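Local coordinates for protein pullulanase (Klebsiella oxytoca, PDB 2YOC) that probably hydrolyses the alpha-1,6-glucosidic linkages of pullulan and related dextrins as a secreted glycosyl hydrolase, at residues I569-K580 with W653-G661. Sequence-based numbering, arbitrary orientation.
Sequences IKEFRTMIQAIK and WTTDYKIDG
Arg573 and Tyr657 mark the closest backbone approach, 6.3 Å between their CA atoms, where helix 567-582 of the (beta/alpha)8 barrel meets the end of the next barrel helix, 640-655, and the loop carrying the chain into strand 661-664. Neighbouring helices on the outside of such a barrel pack side by side, and here the contact also takes in the turn leading back to the sheet, combining an aromatic cluster with bonds to backbone carbonyls. Lys658, with positive phi, turns the chain after the helix, and the backbone N-H of its neighbour Ile659 is hydrogen-bonded to Trp653 O.

Phe572, its CG anti to the backbone N (chi1 -171°), points into the cluster: its CD1 lies 3.7 Å from Tyr657 CD1, the two ring planes inclined at 69°, while its CZ touches Trp653 CZ3. Trp653 CZ3 also sits over one face of the Tyr657 ring, toward the rim. On the barrel side, Ile576 and Ile659 meet through their CD1 atoms at 3.8 Å, and both rest on Val587 of strand 586-591.

Polar grips flank this apolar centre. Arg573 holds Asp656 O side-on, NE and NH2 each 2.9 Å from that one oxygen, which lies in the guanidinium plane; NH1 and NH2 also bind Leu389 O and Leu384 O, fixing the group's rotation. Toward the other end of 569-580, the extended Lys580 side chain carries NZ to Lys658 O at 2.8 Å, approaching from above the carbonyl plane. Asp660 OD2 accepts from Val587 N, and the same carboxylate offers the syn side of OD1 to Lys580 NZ, a 2.9 Å salt bridge.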
loop_
_atom_site.group_PDB
_atom_site.type_symbol
_atom_site.label_atom_id
_atom_site.label_comp_id
_atom_site.label_asym_id
_atom_site.label_seq_id
_atom_site.Cartn_x
_atom_site.Cartn_y
_atom_site.Cartn_z
ATOM N N ILE B 569 32.226 46.438 -12.560
ATOM C CA ILE B 569 30.866 46.929 -12.286
ATOM C C ILE B 569 30.204 47.454 -13.545
ATOM O O ILE B 569 29.088 47.028 -13.833
ATOM C CB ILE B 569 30.843 47.980 -11.156
ATOM C CG1 ILE B 569 31.427 47.390 -9.873
ATOM C CG2 ILE B 569 29.409 48.543 -10.929
ATOM C CD1 ILE B 569 32.044 48.359 -9.035
ATOM N N LYS B 570 30.868 48.360 -14.308
ATOM C CA LYS B 570 30.238 48.842 -15.530
ATOM C C LYS B 570 30.068 47.723 -16.534
ATOM O O LYS B 570 28.995 47.601 -17.098
ATOM C CB LYS B 570 30.950 50.049 -16.145
ATOM C CG LYS B 570 30.039 50.884 -17.065
ATOM C CD LYS B 570 30.871 51.821 -17.940
ATOM C CE LYS B 570 30.080 52.755 -18.825
ATOM N NZ LYS B 570 30.889 53.962 -19.182
ATOM N N GLU B 571 31.081 46.872 -16.704
ATOM C CA GLU B 571 31.051 45.749 -17.644
ATOM C C GLU B 571 29.932 44.746 -17.366
ATOM O O GLU B 571 29.211 44.371 -18.297
ATOM C CB GLU B 571 32.409 45.051 -17.704
ATOM C CG GLU B 571 33.503 45.943 -18.257
ATOM C CD GLU B 571 34.747 45.262 -18.791
ATOM O OE1 GLU B 571 34.836 44.009 -18.765
ATOM O OE2 GLU B 571 35.613 46.006 -19.303
ATOM N N PHE B 572 29.781 44.321 -16.090
ATOM C CA PHE B 572 28.729 43.399 -15.638
ATOM C C PHE B 572 27.363 43.999 -15.994
ATOM O O PHE B 572 26.564 43.344 -16.655
ATOM C CB PHE B 572 28.822 43.218 -14.127
ATOM C CG PHE B 572 27.946 42.143 -13.558
ATOM C CD1 PHE B 572 26.580 42.337 -13.417
ATOM C CD2 PHE B 572 28.491 40.962 -13.096
ATOM C CE1 PHE B 572 25.772 41.348 -12.858
ATOM C CE2 PHE B 572 27.688 39.991 -12.506
ATOM C CZ PHE B 572 26.331 40.182 -12.404
ATOM N N ARG B 573 27.112 45.261 -15.570
ATOM C CA ARG B 573 25.891 46.004 -15.869
ATOM C C ARG B 573 25.655 46.041 -17.379
ATOM O O ARG B 573 24.562 45.700 -17.829
ATOM C CB ARG B 573 25.955 47.406 -15.270
ATOM C CG ARG B 573 25.604 47.419 -13.795
ATOM C CD ARG B 573 25.858 48.779 -13.183
ATOM N NE ARG B 573 25.157 48.970 -11.913
ATOM C CZ ARG B 573 25.388 49.980 -11.089
ATOM N NH1 ARG B 573 26.301 50.892 -11.391
ATOM N NH2 ARG B 573 24.717 50.083 -9.950
ATOM N N THR B 574 26.717 46.322 -18.159
ATOM C CA THR B 574 26.658 46.306 -19.611
ATOM C C THR B 574 26.145 44.964 -20.110
ATOM O O THR B 574 25.290 44.953 -20.997
ATOM C CB THR B 574 27.984 46.683 -20.240
ATOM O OG1 THR B 574 28.442 47.930 -19.680
ATOM C CG2 THR B 574 27.875 46.772 -21.769
HETATM N N MSE B 575 26.625 43.840 -19.520
HETATM C CA MSE B 575 26.136 42.508 -19.892
HETATM C C MSE B 575 24.646 42.372 -19.540
HETATM O O MSE B 575 23.890 41.868 -20.377
HETATM C CB MSE B 575 26.941 41.412 -19.224
HETATM C CG MSE B 575 26.460 40.033 -19.581
HETATM SE SE MSE B 575 27.168 38.704 -18.375
HETATM C CE MSE B 575 26.621 39.599 -16.620
ATOM N N ILE B 576 24.215 42.863 -18.345
ATOM C CA ILE B 576 22.816 42.796 -17.960
ATOM C C ILE B 576 21.964 43.548 -18.980
ATOM O O ILE B 576 21.014 42.967 -19.521
ATOM C CB ILE B 576 22.537 43.221 -16.481
ATOM C CG1 ILE B 576 23.351 42.375 -15.445
ATOM C CG2 ILE B 576 21.034 43.225 -16.169
ATOM C CD1 ILE B 576 23.019 40.827 -15.375
ATOM N N GLN B 577 22.340 44.785 -19.315
ATOM C CA GLN B 577 21.573 45.554 -20.299
ATOM C C GLN B 577 21.428 44.819 -21.646
ATOM O O GLN B 577 20.325 44.756 -22.178
ATOM C CB GLN B 577 22.141 46.953 -20.482
ATOM C CG GLN B 577 21.156 47.884 -21.134
ATOM C CD GLN B 577 21.638 49.293 -21.059
ATOM O OE1 GLN B 577 22.655 49.668 -21.658
ATOM N NE2 GLN B 577 20.901 50.112 -20.352
ATOM N N ALA B 578 22.520 44.215 -22.148
ATOM C CA ALA B 578 22.558 43.438 -23.376
ATOM C C ALA B 578 21.587 42.262 -23.279
ATOM O O ALA B 578 20.740 42.108 -24.161
ATOM C CB ALA B 578 23.976 42.934 -23.633
ATOM N N ILE B 579 21.667 41.463 -22.190
ATOM C CA ILE B 579 20.774 40.312 -22.000
ATOM C C ILE B 579 19.289 40.760 -22.016
ATOM O O ILE B 579 18.495 40.213 -22.780
ATOM C CB ILE B 579 21.148 39.451 -20.754
ATOM C CG1 ILE B 579 22.611 38.940 -20.841
ATOM C CG2 ILE B 579 20.159 38.289 -20.550
ATOM C CD1 ILE B 579 23.188 38.370 -19.556
ATOM N N LYS B 580 18.940 41.770 -21.222
ATOM C CA LYS B 580 17.554 42.220 -21.138
ATOM C C LYS B 580 17.009 43.015 -22.343
ATOM O O LYS B 580 15.837 42.855 -22.699
ATOM C CB LYS B 580 17.294 42.985 -19.829
ATOM C CG LYS B 580 17.474 42.145 -18.611
ATOM C CD LYS B 580 17.183 42.986 -17.419
ATOM C CE LYS B 580 17.224 42.213 -16.131
ATOM N NZ LYS B 580 16.561 42.966 -15.042
ATOM N N TRP B 653 22.518 43.074 -5.428
ATOM C CA TRP B 653 22.334 42.431 -6.731
ATOM C C TRP B 653 20.945 42.749 -7.279
ATOM O O TRP B 653 20.791 42.955 -8.489
ATOM C CB TRP B 653 22.568 40.921 -6.659
ATOM C CG TRP B 653 23.939 40.522 -6.186
ATOM C CD1 TRP B 653 24.262 39.959 -4.985
ATOM C CD2 TRP B 653 25.175 40.654 -6.912
ATOM N NE1 TRP B 653 25.613 39.676 -4.943
ATOM C CE2 TRP B 653 26.196 40.103 -6.108
ATOM C CE3 TRP B 653 25.514 41.157 -8.181
ATOM C CZ2 TRP B 653 27.531 40.057 -6.527
ATOM C CZ3 TRP B 653 26.834 41.076 -8.610
ATOM C CH2 TRP B 653 27.824 40.553 -7.781
ATOM N N THR B 654 19.955 42.876 -6.372
ATOM C CA THR B 654 18.587 43.228 -6.733
ATOM C C THR B 654 18.474 44.630 -7.330
ATOM O O THR B 654 18.159 44.690 -8.518
ATOM C CB THR B 654 17.590 42.865 -5.638
ATOM O OG1 THR B 654 17.811 41.511 -5.281
ATOM C CG2 THR B 654 16.165 43.000 -6.088
ATOM N N THR B 655 18.761 45.726 -6.565
ATOM C CA THR B 655 18.670 47.097 -7.099
ATOM C C THR B 655 19.841 47.679 -7.828
ATOM O O THR B 655 19.628 48.465 -8.764
ATOM C CB THR B 655 18.078 48.150 -6.158
ATOM O OG1 THR B 655 18.600 48.024 -4.839
ATOM C CG2 THR B 655 16.571 48.181 -6.213
ATOM N N ASP B 656 21.059 47.375 -7.407
ATOM C CA ASP B 656 22.184 47.979 -8.100
ATOM C C ASP B 656 22.558 47.215 -9.374
ATOM O O ASP B 656 22.951 47.819 -10.374
ATOM C CB ASP B 656 23.335 48.213 -7.130
ATOM C CG ASP B 656 22.883 49.027 -5.910
ATOM O OD1 ASP B 656 22.291 50.126 -6.102
ATOM O OD2 ASP B 656 23.120 48.573 -4.769
ATOM N N TYR B 657 22.313 45.905 -9.370
ATOM C CA TYR B 657 22.611 45.055 -10.526
ATOM C C TYR B 657 21.426 44.633 -11.364
ATOM O O TYR B 657 21.615 44.125 -12.479
ATOM C CB TYR B 657 23.511 43.888 -10.141
ATOM C CG TYR B 657 24.887 44.397 -9.796
ATOM C CD1 TYR B 657 25.769 44.802 -10.792
ATOM C CD2 TYR B 657 25.280 44.558 -8.471
ATOM C CE1 TYR B 657 27.050 45.246 -10.480
ATOM C CE2 TYR B 657 26.548 45.030 -8.149
ATOM C CZ TYR B 657 27.436 45.359 -9.158
ATOM O OH TYR B 657 28.704 45.789 -8.849
ATOM N N LYS B 658 20.195 44.900 -10.862
ATOM C CA LYS B 658 18.958 44.629 -11.582
ATOM C C LYS B 658 18.835 43.160 -11.998
ATOM O O LYS B 658 18.601 42.840 -13.173
ATOM C CB LYS B 658 18.767 45.630 -12.747
ATOM C CG LYS B 658 18.433 47.033 -12.254
ATOM C CD LYS B 658 18.189 48.019 -13.372
ATOM C CE LYS B 658 17.765 49.319 -12.742
ATOM N NZ LYS B 658 17.178 50.265 -13.715
ATOM N N ILE B 659 19.025 42.269 -11.005
ATOM C CA ILE B 659 18.901 40.815 -11.168
ATOM C C ILE B 659 17.409 40.478 -10.906
ATOM O O ILE B 659 16.775 41.118 -10.032
ATOM C CB ILE B 659 19.904 40.110 -10.215
ATOM C CG1 ILE B 659 21.363 40.410 -10.632
ATOM C CG2 ILE B 659 19.652 38.616 -10.079
ATOM C CD1 ILE B 659 21.941 39.698 -11.943
ATOM N N ASP B 660 16.840 39.542 -11.697
ATOM C CA ASP B 660 15.418 39.210 -11.578
ATOM C C ASP B 660 15.091 38.040 -10.679
ATOM O O ASP B 660 13.960 37.949 -10.190
ATOM C CB ASP B 660 14.784 39.002 -12.966
ATOM C CG ASP B 660 15.087 40.123 -13.936
ATOM O OD1 ASP B 660 14.724 41.294 -13.625
ATOM O OD2 ASP B 660 15.749 39.848 -14.968
ATOM N N GLY B 661 16.057 37.139 -10.504
ATOM C CA GLY B 661 15.886 35.950 -9.683
ATOM C C GLY B 661 17.192 35.389 -9.178
ATOM O O GLY B 661 18.254 35.653 -9.756
#